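Insecticidal crystal protein Cry7Cal (Bacillus thuringiensis, PDB 5ZI1) acts as a three-domain delta-endotoxin active against the locust Locusta migratoria manilensis, probably by binding receptors and inserting its helical domain into the membrane. Local coordinates at residues E115-T120 against D173-E178; L150-L155 against P231-Y236; N157-G162 against D237-P242. One frame throughout, in Å; residues are numbered along the deposited sequence. Where two conformers were deposited one is given.

All three contacts belong to the helical domain of this toxin or to the loop that leaves it. Contacts 1 and 2 are buried, contact 3 lies at the surface. Helix 141-165 joins them: it supplies one segment each to contacts 2 and 3, whose centres are about 10 Å apart, and packs against both aromatic rings of contact 1. Chemistry follows position. Between helices 107-127 and 169-202 contact 1 is purely apolar; contact 2 is again apolar across its segments, while Gln179 of helix 169-202 bonds a carbonyl oxygen on each; contact 3 rests on a salt bridge. Asp173, on a segment of contact 1, shares Arg239 with Glu159, joining contacts 1 and 3.

Contact 1: residues E115-T120 against D173-E178; sequences ERFVST and DLFYNE
Phe117 and Phe175 meet as a T-shaped (edge-to-face) pair, with ring centroids 5.2 Å apart and planes at 89°. Phe117 gives the edge: its CE2 stands over one face of Phe175, displaced from the centre toward the rim, and comes nearest to Phe175 CZ at 3.7 Å. With Phe117 CG trans to the backbone N (chi1 171°), the ring stretches out to the other helix, while the Phe175 ring comes to meet it and the two side chains slide past each other in opposite directions.

Aliphatic packing adds a second touch, Val118 CG1 to Phe175 CZ at 4.1 Å, the valine crossing the phenylalanine at about a right angle. Such long-reaching rings suit the spacing, since the closest CA atoms, those of Val118 and Phe175, are 9.9 Å apart. This is interhelical packing within the alpha-helical bundle that forms the first domain of three-domain Cry toxins; helix 141-165 lies against both rings through Ala158.

No polar bond joins the two segments. On the first helix Arg116 O accepts both the helical N-H of Thr120 and its hydroxyl, OG1 lying 2.7 Å away and 26° out of the carbonyl plane; Asp173 and Tyr176 turn to Arg239 instead.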
ATOM      1  N   GLU A 115     -32.109  11.740  11.060  1.00 53.90           N
ATOM      2  CA  GLU A 115     -32.186  10.863  12.226  0.69 57.66           C
ATOM      3  C   GLU A 115     -31.368   9.600  12.070  1.00 56.96           C
ATOM      4  O   GLU A 115     -30.700   9.194  13.010  1.00 52.92           O
ATOM      5  CB  GLU A 115     -33.645  10.505  12.447  0.69 60.93           C
ATOM      6  CG  GLU A 115     -33.915   9.777  13.760  0.69 63.55           C
ATOM      7  CD  GLU A 115     -34.518   8.408  13.546  0.69 67.09           C
ATOM      8  OE1 GLU A 115     -33.735   7.465  13.316  0.69 71.00           O
ATOM      9  OE2 GLU A 115     -35.760   8.280  13.602  0.69 68.91           O
ATOM     10  N   ARG A 116     -31.491   8.905  10.923  1.00 54.01           N
ATOM     11  CA  ARG A 116     -30.671   7.720  10.696  1.00 53.56           C
ATOM     12  C   ARG A 116     -29.192   8.054  10.710  1.00 51.56           C
ATOM     13  O   ARG A 116     -28.384   7.229  11.157  1.00 50.75           O
ATOM     14  CB  ARG A 116     -31.032   7.023   9.386  1.00 59.53           C
ATOM     15  CG  ARG A 116     -32.499   6.722   9.268  1.00 55.88           C
ATOM     16  CD  ARG A 116     -32.795   5.321   9.789  1.00 63.06           C
ATOM     17  NE  ARG A 116     -34.211   5.021   9.595  1.00 75.55           N
ATOM     18  CZ  ARG A 116     -35.161   5.275  10.489  1.00 82.74           C
ATOM     19  NH1 ARG A 116     -34.844   5.819  11.668  1.00 76.95           N
ATOM     20  NH2 ARG A 116     -36.416   4.984  10.201  1.00 84.11           N
ATOM     21  N   PHE A 117     -28.818   9.252  10.257  1.00 49.24           N
ATOM     22  CA  PHE A 117     -27.403   9.599  10.249  1.00 51.51           C
ATOM     23  C   PHE A 117     -26.855   9.703  11.670  1.00 48.69           C
ATOM     24  O   PHE A 117     -25.869   9.043  12.016  1.00 50.37           O
ATOM     25  CB  PHE A 117     -27.163  10.903   9.490  1.00 51.76           C
ATOM     26  CG  PHE A 117     -25.750  11.403   9.637  1.00 51.30           C
ATOM     27  CD1 PHE A 117     -24.749  10.922   8.811  1.00 49.33           C
ATOM     28  CD2 PHE A 117     -25.405  12.289  10.645  1.00 45.39           C
ATOM     29  CE1 PHE A 117     -23.436  11.349   8.962  1.00 50.09           C
ATOM     30  CE2 PHE A 117     -24.093  12.723  10.814  1.00 43.82           C
ATOM     31  CZ  PHE A 117     -23.109  12.255   9.970  1.00 51.52           C
ATOM     32  N   VAL A 118     -27.469  10.545  12.508  1.00 50.10           N
ATOM     33  CA  VAL A 118     -26.896  10.744  13.840  1.00 45.38           C
ATOM     34  C   VAL A 118     -27.065   9.489  14.681  1.00 49.26           C
ATOM     35  O   VAL A 118     -26.177   9.143  15.470  1.00 51.47           O
ATOM     36  CB  VAL A 118     -27.476  11.995  14.542  1.00 53.07           C
ATOM     37  CG1 VAL A 118     -27.406  13.227  13.629  1.00 50.85           C
ATOM     38  CG2 VAL A 118     -28.887  11.762  14.998  1.00 55.27           C
ATOM     39  N   SER A 119     -28.156   8.744  14.493  1.00 50.29           N
ATOM     40  CA  SER A 119     -28.253   7.473  15.202  1.00 53.10           C
ATOM     41  C   SER A 119     -27.202   6.484  14.715  1.00 48.53           C
ATOM     42  O   SER A 119     -26.667   5.715  15.519  1.00 48.63           O
ATOM     43  CB  SER A 119     -29.661   6.883  15.083  1.00 54.58           C
ATOM     44  OG  SER A 119     -29.997   6.599  13.735  1.00 61.67           O
ATOM     45  N   THR A 120     -26.874   6.489  13.412  1.00 50.39           N
ATOM     46  CA  THR A 120     -25.876   5.526  12.928  1.00 51.02           C
ATOM     47  C   THR A 120     -24.476   5.954  13.344  1.00 48.94           C
ATOM     48  O   THR A 120     -23.642   5.115  13.705  1.00 49.20           O
ATOM     49  CB  THR A 120     -25.947   5.361  11.403  1.00 48.45           C
ATOM     50  OG1 THR A 120     -27.214   4.808  11.032  1.00 48.76           O
ATOM     51  CG2 THR A 120     -24.864   4.418  10.914  1.00 46.15           C
ATOM     52  N   ASP A 173     -20.184  21.845  11.499  1.00 50.65           N
ATOM     53  CA  ASP A 173     -18.816  22.109  11.946  1.00 49.61           C
ATOM     54  C   ASP A 173     -18.388  21.155  13.049  1.00 50.05           C
ATOM     55  O   ASP A 173     -17.200  20.829  13.153  1.00 51.22           O
ATOM     56  CB  ASP A 173     -18.671  23.549  12.439  1.00 54.74           C
ATOM     57  CG  ASP A 173     -18.666  24.569  11.303  1.00 57.24           C
ATOM     58  OD1 ASP A 173     -18.655  24.180  10.112  1.00 55.65           O
ATOM     59  OD2 ASP A 173     -18.636  25.778  11.610  1.00 60.60           O
ATOM     60  N   LEU A 174     -19.322  20.729  13.901  1.00 50.09           N
ATOM     61  CA  LEU A 174     -18.976  19.771  14.945  1.00 48.85           C
ATOM     62  C   LEU A 174     -18.562  18.438  14.334  1.00 47.05           C
ATOM     63  O   LEU A 174     -17.516  17.875  14.682  1.00 45.35           O
ATOM     64  CB  LEU A 174     -20.157  19.581  15.888  1.00 51.26           C
ATOM     65  CG  LEU A 174     -19.908  18.644  17.079  1.00 55.29           C
ATOM     66  CD1 LEU A 174     -18.968  19.287  18.099  1.00 50.95           C
ATOM     67  CD2 LEU A 174     -21.229  18.245  17.733  1.00 55.20           C
ATOM     68  N   PHE A 175     -19.367  17.933  13.395  1.00 47.43           N
ATOM     69  CA  PHE A 175     -19.064  16.656  12.743  1.00 49.17           C
ATOM     70  C   PHE A 175     -17.734  16.708  12.001  1.00 46.08           C
ATOM     71  O   PHE A 175     -16.928  15.771  12.089  1.00 44.65           O
ATOM     72  CB  PHE A 175     -20.205  16.286  11.806  1.00 45.67           C
ATOM     73  CG  PHE A 175     -21.418  15.763  12.524  1.00 47.88           C
ATOM     74  CD1 PHE A 175     -21.313  14.700  13.405  1.00 49.74           C
ATOM     75  CD2 PHE A 175     -22.653  16.340  12.330  1.00 46.76           C
ATOM     76  CE1 PHE A 175     -22.423  14.214  14.062  1.00 51.90           C
ATOM     77  CE2 PHE A 175     -23.774  15.864  12.991  1.00 45.94           C
ATOM     78  CZ  PHE A 175     -23.658  14.801  13.860  1.00 46.96           C
ATOM     79  N   TYR A 176     -17.472  17.814  11.301  1.00 46.52           N
ATOM     80  CA  TYR A 176     -16.171  18.032  10.681  1.00 44.00           C
ATOM     81  C   TYR A 176     -15.045  17.882  11.693  1.00 45.01           C
ATOM     82  O   TYR A 176     -14.097  17.118  11.472  1.00 49.03           O
ATOM     83  CB  TYR A 176     -16.120  19.420  10.023  1.00 49.24           C
ATOM     84  CG  TYR A 176     -14.820  19.665   9.296  1.00 51.85           C
ATOM     85  CD1 TYR A 176     -14.574  19.058   8.064  1.00 54.83           C
ATOM     86  CD2 TYR A 176     -13.821  20.463   9.848  1.00 49.97           C
ATOM     87  CE1 TYR A 176     -13.375  19.248   7.391  1.00 53.49           C
ATOM     88  CE2 TYR A 176     -12.614  20.672   9.183  1.00 52.84           C
ATOM     89  CZ  TYR A 176     -12.398  20.060   7.944  1.00 61.14           C
ATOM     90  OH  TYR A 176     -11.212  20.246   7.250  1.00 56.09           O
ATOM     91  N   ASN A 177     -15.144  18.582  12.829  1.00 44.20           N
ATOM     92  CA  ASN A 177     -14.064  18.533  13.813  1.00 43.65           C
ATOM     93  C   ASN A 177     -13.967  17.167  14.473  1.00 40.85           C
ATOM     94  O   ASN A 177     -12.867  16.705  14.781  1.00 40.38           O
ATOM     95  CB  ASN A 177     -14.249  19.616  14.874  1.00 48.72           C
ATOM     96  CG  ASN A 177     -14.128  21.014  14.299  1.00 53.65           C
ATOM     97  OD1 ASN A 177     -13.367  21.250  13.359  1.00 55.95           O
ATOM     98  ND2 ASN A 177     -14.867  21.949  14.871  1.00 56.30           N
ATOM     99  N   GLU A 178     -15.101  16.527  14.745  1.00 39.38           N
ATOM    100  CA  GLU A 178     -15.048  15.154  15.223  1.00 45.83           C
ATOM    101  C   GLU A 178     -14.312  14.264  14.225  1.00 46.59           C
ATOM    102  O   GLU A 178     -13.439  13.479  14.610  1.00 46.57           O
ATOM    103  CB  GLU A 178     -16.455  14.631  15.476  1.00 46.80           C
ATOM    104  CG  GLU A 178     -17.123  15.252  16.674  1.00 55.83           C
ATOM    105  CD  GLU A 178     -18.516  14.707  16.870  1.00 64.96           C
ATOM    106  OE1 GLU A 178     -19.222  15.200  17.790  1.00 61.35           O
ATOM    107  OE2 GLU A 178     -18.889  13.780  16.096  1.00 64.72           O
TER

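Contact 2: residues L150-L155 against P231-Y236; sequences LHLFLL and PLFPIY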
ATOM      1  N   LEU A 150     -15.248   2.925   7.726  1.00 44.32           N
ATOM      2  CA  LEU A 150     -16.649   3.249   7.467  1.00 43.95           C
ATOM      3  C   LEU A 150     -17.092   4.477   8.253  1.00 46.42           C
ATOM      4  O   LEU A 150     -17.860   5.299   7.745  1.00 46.71           O
ATOM      5  CB  LEU A 150     -17.540   2.057   7.808  1.00 44.51           C
ATOM      6  CG  LEU A 150     -17.370   0.786   6.971  1.00 47.71           C
ATOM      7  CD1 LEU A 150     -18.365  -0.257   7.446  1.00 44.30           C
ATOM      8  CD2 LEU A 150     -17.555   1.075   5.487  1.00 41.13           C
ATOM      9  N   HIS A 151     -16.629   4.610   9.498  1.00 44.58           N
ATOM     10  CA  HIS A 151     -17.035   5.735  10.339  1.00 43.96           C
ATOM     11  C   HIS A 151     -16.582   7.049   9.727  1.00 45.39           C
ATOM     12  O   HIS A 151     -17.375   7.983   9.572  1.00 42.21           O
ATOM     13  CB  HIS A 151     -16.452   5.562  11.749  1.00 41.68           C
ATOM     14  CG  HIS A 151     -16.971   6.550  12.753  1.00 51.04           C
ATOM     15  ND1 HIS A 151     -16.341   6.783  13.958  1.00 46.49           N
ATOM     16  CD2 HIS A 151     -18.064   7.351  12.740  1.00 41.60           C
ATOM     17  CE1 HIS A 151     -17.022   7.689  14.638  1.00 49.02           C
ATOM     18  NE2 HIS A 151     -18.076   8.042  13.924  1.00 48.42           N
ATOM     19  N   LEU A 152     -15.306   7.127   9.347  1.00 46.64           N
ATOM     20  CA  LEU A 152     -14.778   8.345   8.740  1.00 45.36           C
ATOM     21  C   LEU A 152     -15.540   8.703   7.473  1.00 48.98           C
ATOM     22  O   LEU A 152     -15.857   9.883   7.231  1.00 46.49           O
ATOM     23  CB  LEU A 152     -13.290   8.166   8.435  1.00 41.81           C
ATOM     24  CG  LEU A 152     -12.478   8.073   9.720  1.00 42.83           C
ATOM     25  CD1 LEU A 152     -11.020   7.833   9.422  1.00 45.60           C
ATOM     26  CD2 LEU A 152     -12.680   9.359  10.482  1.00 41.83           C
ATOM     27  N   PHE A 153     -15.849   7.688   6.659  1.00 46.47           N
ATOM     28  CA  PHE A 153     -16.579   7.908   5.423  1.00 45.52           C
ATOM     29  C   PHE A 153     -18.010   8.339   5.696  1.00 47.41           C
ATOM     30  O   PHE A 153     -18.540   9.227   5.012  1.00 48.58           O
ATOM     31  CB  PHE A 153     -16.563   6.638   4.580  1.00 51.97           C
ATOM     32  CG  PHE A 153     -17.527   6.672   3.446  1.00 53.02           C
ATOM     33  CD1 PHE A 153     -17.361   7.583   2.413  1.00 56.66           C
ATOM     34  CD2 PHE A 153     -18.613   5.821   3.419  1.00 53.81           C
ATOM     35  CE1 PHE A 153     -18.256   7.632   1.365  1.00 60.11           C
ATOM     36  CE2 PHE A 153     -19.509   5.865   2.366  1.00 59.14           C
ATOM     37  CZ  PHE A 153     -19.331   6.772   1.343  1.00 56.53           C
ATOM     38  N   LEU A 154     -18.661   7.706   6.673  1.00 44.48           N
ATOM     39  CA  LEU A 154     -19.992   8.149   7.068  1.00 40.86           C
ATOM     40  C   LEU A 154     -19.981   9.615   7.507  1.00 48.00           C
ATOM     41  O   LEU A 154     -20.920  10.361   7.216  1.00 42.66           O
ATOM     42  CB  LEU A 154     -20.527   7.270   8.188  1.00 39.12           C
ATOM     43  CG  LEU A 154     -21.900   7.714   8.685  1.00 46.84           C
ATOM     44  CD1 LEU A 154     -22.896   7.492   7.599  1.00 45.74           C
ATOM     45  CD2 LEU A 154     -22.336   7.036   9.992  1.00 48.29           C
ATOM     46  N   LEU A 155     -18.931  10.042   8.215  1.00 42.41           N
ATOM     47  CA  LEU A 155     -18.903  11.405   8.722  1.00 47.35           C
ATOM     48  C   LEU A 155     -18.811  12.400   7.576  1.00 50.85           C
ATOM     49  O   LEU A 155     -19.352  13.507   7.675  1.00 52.83           O
ATOM     50  CB  LEU A 155     -17.740  11.576   9.712  1.00 44.46           C
ATOM     51  CG  LEU A 155     -18.017  11.026  11.121  1.00 45.59           C
ATOM     52  CD1 LEU A 155     -16.752  10.739  11.931  1.00 37.07           C
ATOM     53  CD2 LEU A 155     -18.941  12.019  11.848  1.00 46.05           C
ATOM     54  N   PRO A 231      -4.093   5.969   3.999  1.00 49.57           N
ATOM     55  CA  PRO A 231      -3.998   7.163   3.132  1.00 43.66           C
ATOM     56  C   PRO A 231      -5.351   7.750   2.769  1.00 47.48           C
ATOM     57  O   PRO A 231      -5.436   8.939   2.459  1.00 47.34           O
ATOM     58  CB  PRO A 231      -3.260   6.650   1.891  1.00 44.37           C
ATOM     59  CG  PRO A 231      -2.566   5.405   2.339  1.00 50.67           C
ATOM     60  CD  PRO A 231      -3.416   4.803   3.397  1.00 48.11           C
ATOM     61  N   LEU A 232      -6.417   6.958   2.790  1.00 48.88           N
ATOM     62  CA  LEU A 232      -7.726   7.489   2.443  1.00 43.32           C
ATOM     63  C   LEU A 232      -8.312   8.350   3.544  1.00 47.57           C
ATOM     64  O   LEU A 232      -9.098   9.259   3.246  1.00 48.08           O
ATOM     65  CB  LEU A 232      -8.680   6.345   2.126  1.00 47.90           C
ATOM     66  CG  LEU A 232      -8.275   5.581   0.865  1.00 50.42           C
ATOM     67  CD1 LEU A 232      -8.961   4.229   0.792  1.00 45.52           C
ATOM     68  CD2 LEU A 232      -8.620   6.418  -0.334  1.00 52.26           C
ATOM     69  N   PHE A 233      -7.968   8.072   4.803  1.00 43.35           N
ATOM     70  CA  PHE A 233      -8.598   8.753   5.933  1.00 45.01           C
ATOM     71  C   PHE A 233      -8.609  10.275   5.801  1.00 44.29           C
ATOM     72  O   PHE A 233      -9.697  10.863   5.896  1.00 42.74           O
ATOM     73  CB  PHE A 233      -7.928   8.307   7.246  1.00 45.86           C
ATOM     74  CG  PHE A 233      -8.277   6.881   7.662  1.00 48.15           C
ATOM     75  CD1 PHE A 233      -9.033   6.065   6.841  1.00 41.95           C
ATOM     76  CD2 PHE A 233      -7.851   6.379   8.880  1.00 42.59           C
ATOM     77  CE1 PHE A 233      -9.343   4.775   7.221  1.00 49.69           C
ATOM     78  CE2 PHE A 233      -8.170   5.106   9.277  1.00 41.41           C
ATOM     79  CZ  PHE A 233      -8.909   4.292   8.444  1.00 48.46           C
ATOM     80  N   PRO A 234      -7.492  10.960   5.544  1.00 41.37           N
ATOM     81  CA  PRO A 234      -7.579  12.416   5.336  1.00 48.23           C
ATOM     82  C   PRO A 234      -8.362  12.814   4.088  1.00 51.10           C
ATOM     83  O   PRO A 234      -8.890  13.928   4.048  1.00 45.79           O
ATOM     84  CB  PRO A 234      -6.108  12.850   5.221  1.00 47.60           C
ATOM     85  CG  PRO A 234      -5.293  11.656   5.625  1.00 46.89           C
ATOM     86  CD  PRO A 234      -6.125  10.474   5.293  1.00 45.41           C
ATOM     87  N   ILE A 235      -8.454  11.957   3.062  1.00 47.46           N
ATOM     88  CA  ILE A 235      -9.223  12.338   1.881  1.00 45.37           C
ATOM     89  C   ILE A 235     -10.725  12.385   2.169  1.00 50.24           C
ATOM     90  O   ILE A 235     -11.470  13.051   1.441  1.00 49.77           O
ATOM     91  CB  ILE A 235      -8.861  11.395   0.716  1.00 51.57           C
ATOM     92  CG1 ILE A 235      -7.425  11.681   0.291  1.00 48.32           C
ATOM     93  CG2 ILE A 235      -9.788  11.576  -0.482  1.00 47.93           C
ATOM     94  CD1 ILE A 235      -6.809  10.591  -0.436  1.00 53.92           C
ATOM     95  N   TYR A 236     -11.197  11.752   3.253  1.00 47.88           N
ATOM     96  CA  TYR A 236     -12.610  11.895   3.577  1.00 44.86           C
ATOM     97  C   TYR A 236     -12.937  13.291   4.102  1.00 48.68           C
ATOM     98  O   TYR A 236     -14.113  13.576   4.373  1.00 42.00           O
ATOM     99  CB  TYR A 236     -13.041  10.853   4.608  1.00 44.93           C
ATOM    100  CG  TYR A 236     -12.953   9.406   4.169  1.00 51.74           C
ATOM    101  CD1 TYR A 236     -13.307   9.013   2.887  1.00 51.24           C
ATOM    102  CD2 TYR A 236     -12.511   8.431   5.049  1.00 46.96           C
ATOM    103  CE1 TYR A 236     -13.226   7.693   2.505  1.00 56.31           C
ATOM    104  CE2 TYR A 236     -12.416   7.112   4.671  1.00 47.96           C
ATOM    105  CZ  TYR A 236     -12.773   6.747   3.400  1.00 52.14           C
ATOM    106  OH  TYR A 236     -12.682   5.431   3.023  1.00 55.50           O
TER
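The carbonyl oxygens of Leu152 and Tyr236, two residues that touch across this contact, both accept hydrogen bonds from NE2 of Gln179, a side chain of helix 169-202 that thereby ties the two segments together. Between the segments themselves the contact is apolar. Leu152 is the wedge: its CB, on a bond that points toward the other segment, presses on Tyr236 CD2 at 3.5 Å. With CG trans to the carbonyl carbon (chi1 -68°), CD1 is delivered over one face of the Phe233 ring, 3.6 Å from the centroid and 19° off the normal, a CH-pi contact displaced toward CG.

Phe153 contributes mainly its CB, placed over the Tyr236 ring 4.0 Å from the centroid. Its own ring runs on to one side and meets the tyrosine obliquely, planes at 56°. The opposite face of the tyrosine carries Leu232 O, above the rim, so the ring is held between two chain segments, and its hydroxyl is anchored by Asn149 OD1.

Helix 141-165 is the central helix of the bundle, as in other Cry toxins. Here it receives the short, weakly bonded helical turn at about 232-235, with helix 169-202 packed against Leu152 and Phe233 and helix 33-47 against Phe153.

Contact 3: residues N157-G162 against D237-P242; sequences NAELFG and DARTYP
Glu159 and Arg239 cross at about a right angle, and their charged ends meet with the carboxylate and guanidinium planes 67° apart, a two-point pairing that is twisted well away from coplanar. The two bonds differ in quality. Arg239 NE donates to Glu159 OE2 over 2.8 Å in a nearly straight line (175°); the oxygen lies in the guanidinium plane, at its edge, yet is itself approached from above the carboxylate plane. Arg239 NH2 reaches Glu159 OE1 at 3.0 Å, but the bond is strongly bent and weak.

The glutamate gets there by a bend. Its CG is trans to the backbone N (chi1 176°), and the turn at chi2 swings the carboxylate across the arginine, which runs extended from CG to NE. Beneath the charges, Glu159 CG rests on Ala238 CB at 3.8 Å, an apolar footing pointed at the helix.

The loop 237-242 is the exit from the helical domain, leading to strand 245-246. It is shaped by an Asx motif: Asp237 OD1 accepts from Thr240 N at 3.1 Å, and OD2 takes the hydroxyl of Thr240, OG1, at 2.6 Å, both from above the carboxylate plane. These bonds, with Tyr241 N to Asp237 O at 2.9 Å, hold the turn that presents Ala238 and Arg239 to the helix.

Helix 169-202 completes the charged cluster, Asp173 OD1 forming a salt bridge with Arg239 NH2 and Tyr176 a cation-pi contact with the guanidinium. On the loop's far end Tyr241 OH bonds Glu596 and Tyr561, and Arg525 bonds Thr240 O, linking the bundle's exit to the C-terminal beta domain.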
ATOM      1  N   ASN A 157     -20.509  12.312   4.984  1.00 46.60           N
ATOM      2  CA  ASN A 157     -21.859  12.595   4.507  1.00 45.51           C
ATOM      3  C   ASN A 157     -22.428  13.870   5.140  1.00 52.55           C
ATOM      4  O   ASN A 157     -23.137  14.630   4.472  1.00 53.75           O
ATOM      5  CB  ASN A 157     -22.770  11.393   4.767  1.00 47.08           C
ATOM      6  CG  ASN A 157     -22.516  10.224   3.792  1.00 52.49           C
ATOM      7  OD1 ASN A 157     -23.445   9.515   3.413  1.00 52.19           O
ATOM      8  ND2 ASN A 157     -21.260  10.013   3.412  1.00 48.71           N
ATOM      9  N   ALA A 158     -22.110  14.144   6.415  1.00 49.40           N
ATOM     10  CA  ALA A 158     -22.640  15.355   7.047  1.00 52.34           C
ATOM     11  C   ALA A 158     -22.153  16.605   6.326  1.00 50.94           C
ATOM     12  O   ALA A 158     -22.930  17.544   6.095  1.00 48.13           O
ATOM     13  CB  ALA A 158     -22.260  15.420   8.534  1.00 44.52           C
ATOM     14  N   GLU A 159     -20.878  16.629   5.927  1.00 49.79           N
ATOM     15  CA  GLU A 159     -20.403  17.800   5.203  1.00 50.60           C
ATOM     16  C   GLU A 159     -20.993  17.866   3.809  1.00 54.89           C
ATOM     17  O   GLU A 159     -21.222  18.964   3.288  1.00 57.62           O
ATOM     18  CB  GLU A 159     -18.869  17.840   5.143  1.00 54.47           C
ATOM     19  CG  GLU A 159     -18.377  19.033   4.300  1.00 59.04           C
ATOM     20  CD  GLU A 159     -18.024  20.228   5.196  1.00 61.26           C
ATOM     21  OE1 GLU A 159     -17.972  20.046   6.435  1.00 56.03           O
ATOM     22  OE2 GLU A 159     -17.862  21.372   4.693  1.00 61.12           O
ATOM     23  N   LEU A 160     -21.263  16.712   3.196  1.00 54.52           N
ATOM     24  CA  LEU A 160     -21.817  16.741   1.853  1.00 55.57           C
ATOM     25  C   LEU A 160     -23.285  17.142   1.861  1.00 57.22           C
ATOM     26  O   LEU A 160     -23.717  17.963   1.040  1.00 59.18           O
ATOM     27  CB  LEU A 160     -21.659  15.382   1.174  1.00 57.07           C
ATOM     28  CG  LEU A 160     -20.255  14.894   0.827  1.00 57.90           C
ATOM     29  CD1 LEU A 160     -20.334  13.421   0.476  1.00 56.34           C
ATOM     30  CD2 LEU A 160     -19.681  15.695  -0.315  1.00 53.93           C
ATOM     31  N   PHE A 161     -24.070  16.569   2.765  1.00 53.09           N
ATOM     32  CA  PHE A 161     -25.513  16.678   2.675  1.00 52.23           C
ATOM     33  C   PHE A 161     -26.164  17.338   3.888  1.00 58.58           C
ATOM     34  O   PHE A 161     -27.367  17.634   3.826  1.00 58.83           O
ATOM     35  CB  PHE A 161     -26.140  15.288   2.462  1.00 53.21           C
ATOM     36  CG  PHE A 161     -25.422  14.424   1.425  1.00 58.72           C
ATOM     37  CD1 PHE A 161     -25.299  14.841   0.100  1.00 55.75           C
ATOM     38  CD2 PHE A 161     -24.915  13.174   1.775  1.00 54.18           C
ATOM     39  CE1 PHE A 161     -24.662  14.041  -0.841  1.00 60.67           C
ATOM     40  CE2 PHE A 161     -24.279  12.360   0.831  1.00 57.71           C
ATOM     41  CZ  PHE A 161     -24.148  12.793  -0.473  1.00 57.63           C
ATOM     42  N   GLY A 162     -25.416  17.605   4.965  1.00 54.66           N
ATOM     43  CA  GLY A 162     -25.986  18.120   6.207  1.00 58.21           C
ATOM     44  C   GLY A 162     -26.871  19.345   6.081  1.00 55.26           C
ATOM     45  O   GLY A 162     -28.039  19.316   6.482  1.00 55.07           O
ATOM     46  N   ASP A 237     -11.918  14.137   4.269  1.00 44.16           N
ATOM     47  CA  ASP A 237     -12.075  15.550   4.614  1.00 50.94           C
ATOM     48  C   ASP A 237     -12.607  16.276   3.387  1.00 46.06           C
ATOM     49  O   ASP A 237     -11.850  16.643   2.486  1.00 45.20           O
ATOM     50  CB  ASP A 237     -10.731  16.110   5.072  1.00 50.88           C
ATOM     51  CG  ASP A 237     -10.781  17.582   5.446  1.00 52.12           C
ATOM     52  OD1 ASP A 237     -11.752  18.280   5.079  1.00 52.99           O
ATOM     53  OD2 ASP A 237      -9.806  18.051   6.081  1.00 51.85           O
ATOM     54  N   ALA A 238     -13.925  16.478   3.344  1.00 45.80           N
ATOM     55  CA  ALA A 238     -14.557  17.028   2.149  1.00 50.00           C
ATOM     56  C   ALA A 238     -14.260  18.506   1.929  1.00 51.79           C
ATOM     57  O   ALA A 238     -14.551  19.017   0.843  1.00 50.97           O
ATOM     58  CB  ALA A 238     -16.070  16.825   2.213  1.00 51.30           C
ATOM     59  N   ARG A 239     -13.705  19.204   2.919  1.00 48.96           N
ATOM     60  CA  ARG A 239     -13.279  20.579   2.681  1.00 54.70           C
ATOM     61  C   ARG A 239     -11.911  20.632   2.023  1.00 51.29           C
ATOM     62  O   ARG A 239     -11.680  21.462   1.138  1.00 51.70           O
ATOM     63  CB  ARG A 239     -13.252  21.364   3.988  1.00 48.27           C
ATOM     64  CG  ARG A 239     -14.613  21.786   4.445  1.00 53.20           C
ATOM     65  CD  ARG A 239     -14.573  22.452   5.809  1.00 51.67           C
ATOM     66  NE  ARG A 239     -15.896  22.330   6.391  1.00 54.22           N
ATOM     67  CZ  ARG A 239     -16.227  22.687   7.625  1.00 53.68           C
ATOM     68  NH1 ARG A 239     -15.325  23.215   8.440  1.00 45.91           N
ATOM     69  NH2 ARG A 239     -17.476  22.502   8.033  1.00 50.72           N
ATOM     70  N   THR A 240     -10.989  19.772   2.468  1.00 50.29           N
ATOM     71  CA  THR A 240      -9.664  19.712   1.869  1.00 45.80           C
ATOM     72  C   THR A 240      -9.707  19.009   0.519  1.00 48.08           C
ATOM     73  O   THR A 240      -8.883  19.301  -0.357  1.00 46.59           O
ATOM     74  CB  THR A 240      -8.695  18.998   2.811  1.00 46.18           C
ATOM     75  OG1 THR A 240      -8.837  19.521   4.136  1.00 53.08           O
ATOM     76  CG2 THR A 240      -7.266  19.179   2.371  1.00 46.44           C
ATOM     77  N   TYR A 241     -10.676  18.123   0.319  1.00 47.44           N
ATOM     78  CA  TYR A 241     -10.836  17.383  -0.932  1.00 46.69           C
ATOM     79  C   TYR A 241     -12.286  17.510  -1.385  1.00 50.02           C
ATOM     80  O   TYR A 241     -13.083  16.567  -1.250  1.00 48.89           O
ATOM     81  CB  TYR A 241     -10.401  15.926  -0.766  1.00 45.46           C
ATOM     82  CG  TYR A 241      -8.940  15.794  -0.367  1.00 47.87           C
ATOM     83  CD1 TYR A 241      -8.564  15.708   0.975  1.00 45.94           C
ATOM     84  CD2 TYR A 241      -7.934  15.775  -1.327  1.00 43.64           C
ATOM     85  CE1 TYR A 241      -7.218  15.600   1.342  1.00 42.95           C
ATOM     86  CE2 TYR A 241      -6.590  15.668  -0.969  1.00 42.61           C
ATOM     87  CZ  TYR A 241      -6.237  15.578   0.360  1.00 43.87           C
ATOM     88  OH  TYR A 241      -4.897  15.480   0.705  1.00 44.15           O
ATOM     89  N   PRO A 242     -12.662  18.671  -1.934  1.00 51.53           N
ATOM     90  CA  PRO A 242     -14.037  18.873  -2.407  1.00 52.05           C
ATOM     91  C   PRO A 242     -14.334  18.265  -3.766  1.00 53.86           C
ATOM     92  O   PRO A 242     -15.469  18.399  -4.244  1.00 54.21           O
ATOM     93  CB  PRO A 242     -14.156  20.406  -2.467  1.00 50.17           C
ATOM     94  CG  PRO A 242     -12.778  20.859  -2.815  1.00 48.21           C
ATOM     95  CD  PRO A 242     -11.837  19.884  -2.098  1.00 48.25           C
TER